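Ribosomal-protein-S5-alanine N-acetyltransferase (Vibrio fischeri, PDB 3IGR) probably transfers an acetyl group from acetyl-CoA to the N-terminal alanine of ribosomal protein uS5, as a RimJ-type GNAT acetyltransferase. Local coordinates at residues A[23-29]-A[80-84]. Sequence-based numbering, arbitrary orientation.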
# COMPACT_ATOMS: atom_id res chain seq x y z
N ILE A 23 9.23 -9.01 26.27
CA ILE A 23 9.57 -7.64 25.85
C ILE A 23 11.02 -7.28 26.21
O ILE A 23 11.72 -6.63 25.42
CB ILE A 23 8.54 -6.55 26.33
CG1 ILE A 23 8.75 -5.23 25.57
CG2 ILE A 23 8.63 -6.33 27.84
CD1 ILE A 23 8.45 -5.31 24.10
N ALA A 24 11.47 -7.71 27.38
CA ALA A 24 12.85 -7.49 27.81
C ALA A 24 13.82 -8.14 26.82
O ALA A 24 14.75 -7.49 26.35
CB ALA A 24 13.08 -8.07 29.22
N ASN A 25 13.58 -9.43 26.51
CA ASN A 25 14.39 -10.17 25.55
C ASN A 25 14.47 -9.46 24.21
O ASN A 25 15.52 -9.42 23.59
CB ASN A 25 13.86 -11.60 25.35
CG ASN A 25 14.06 -12.46 26.57
OD1 ASN A 25 14.81 -12.12 27.48
ND2 ASN A 25 13.38 -13.60 26.59
N TYR A 26 13.34 -8.91 23.77
CA TYR A 26 13.27 -8.21 22.50
C TYR A 26 14.22 -7.00 22.45
O TYR A 26 14.91 -6.80 21.46
CB TYR A 26 11.84 -7.78 22.17
CG TYR A 26 11.74 -6.77 21.05
CD1 TYR A 26 11.82 -7.17 19.72
CD2 TYR A 26 11.59 -5.41 21.32
CE1 TYR A 26 11.76 -6.25 18.70
CE2 TYR A 26 11.52 -4.48 20.30
CZ TYR A 26 11.60 -4.91 18.99
OH TYR A 26 11.53 -3.98 17.98
N PHE A 27 14.24 -6.19 23.50
CA PHE A 27 15.08 -5.00 23.47
C PHE A 27 16.52 -5.38 23.71
O PHE A 27 17.44 -4.78 23.15
CB PHE A 27 14.58 -3.92 24.45
CG PHE A 27 13.37 -3.18 23.95
CD1 PHE A 27 13.46 -2.37 22.82
CD2 PHE A 27 12.14 -3.31 24.57
CE1 PHE A 27 12.34 -1.69 22.32
CE2 PHE A 27 11.01 -2.64 24.09
CZ PHE A 27 11.11 -1.82 22.96
N MSE A 28 16.72 -6.42 24.50
CA MSE A 28 18.06 -6.89 24.77
C MSE A 28 18.65 -7.53 23.50
O MSE A 28 19.83 -7.37 23.23
CB MSE A 28 18.01 -7.84 25.96
CG MSE A 28 19.10 -8.81 26.05
SE MSE A 28 19.00 -9.66 27.78
CE MSE A 28 17.08 -9.96 27.96
N ARG A 29 17.79 -8.20 22.73
CA ARG A 29 18.16 -8.80 21.44
C ARG A 29 18.55 -7.75 20.40
O ARG A 29 19.52 -7.92 19.67
CB ARG A 29 16.99 -9.67 20.92
CG ARG A 29 17.28 -10.54 19.71
CD ARG A 29 16.31 -11.74 19.60
NE ARG A 29 15.02 -11.35 19.02
CZ ARG A 29 13.88 -11.23 19.70
NH1 ARG A 29 13.81 -11.47 21.01
NH2 ARG A 29 12.78 -10.86 19.06
N ILE A 80 8.18 -11.67 20.81
CA ILE A 80 7.89 -10.30 20.39
C ILE A 80 8.96 -9.88 19.39
O ILE A 80 10.16 -10.08 19.65
CB ILE A 80 7.86 -9.33 21.61
CG1 ILE A 80 6.59 -9.56 22.42
CG2 ILE A 80 8.00 -7.86 21.17
CD1 ILE A 80 6.61 -8.93 23.82
N ILE A 81 8.53 -9.32 18.27
CA ILE A 81 9.44 -8.93 17.19
C ILE A 81 9.25 -7.48 16.75
O ILE A 81 9.81 -7.05 15.74
CB ILE A 81 9.30 -9.86 15.96
CG1 ILE A 81 7.88 -9.75 15.39
CG2 ILE A 81 9.66 -11.30 16.37
CD1 ILE A 81 7.79 -9.58 13.89
N GLY A 82 8.46 -6.73 17.51
CA GLY A 82 8.19 -5.33 17.17
C GLY A 82 7.29 -4.67 18.19
O GLY A 82 6.69 -5.35 19.02
N THR A 83 7.23 -3.34 18.12
CA THR A 83 6.42 -2.55 19.02
C THR A 83 5.83 -1.38 18.24
O THR A 83 6.42 -0.91 17.26
CB THR A 83 7.25 -1.95 20.21
OG1 THR A 83 8.27 -1.10 19.68
CG2 THR A 83 7.90 -3.04 21.08
N VAL A 84 4.66 -0.92 18.65
CA VAL A 84 4.08 0.32 18.11
C VAL A 84 3.50 0.99 19.33
O VAL A 84 2.59 0.45 19.96
CB VAL A 84 2.98 0.08 17.03
CG1 VAL A 84 2.50 1.40 16.44
CG2 VAL A 84 3.51 -0.81 15.88
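Tyr26 lies along the backbone of residues 80-82, where the first helix of this GNAT fold packs on the central sheet, a worked example of a helix crossing a strand with one aromatic ring packed against the strand's backbone. Helix 23-29 crosses strand 80-84 at -80°, close to perpendicular. A chi1 of 166° swings the Tyr26 ring off the helix and toward the strand, bringing CE1 to 3.4 Å from Ile81 C at a classic beta bulge, where Ile81 and Gly82 together sit opposite Val72 of the neighbouring strand. Its hydroxyl lies close to Gly82, OH 3.7 Å from Gly82 CA, and continues to a hydrogen bond with Ser102 OG on the adjoining strand; Thr83 OG1 bonds to that same serine oxygen. The other branch of Thr83, its methyl, faces the helix: CG2 sits 3.8 Å from Ile23 CD1 and 3.9 Å from Phe27 CZ, the latter two side chains pointing at each other from strand and helix. Nearer the start of the strand segment, Ile80 CG2 packs 3.9 Å from Tyr26 CG, while Ile80 CD1 reaches the backbone N of Ile23. The phenylalanine ring is itself covered on one face by Tyr26 CD2, and it also meets Phe45. At the exposed margin Arg29, its chain bent at chi3 and its NE in a salt bridge with Asp104, presents the edge of its guanidinium to the Ile80 carbonyl, and NH2 donates to Ile80 O at 2.8 Å, the acceptor only 6° out of the guanidinium plane.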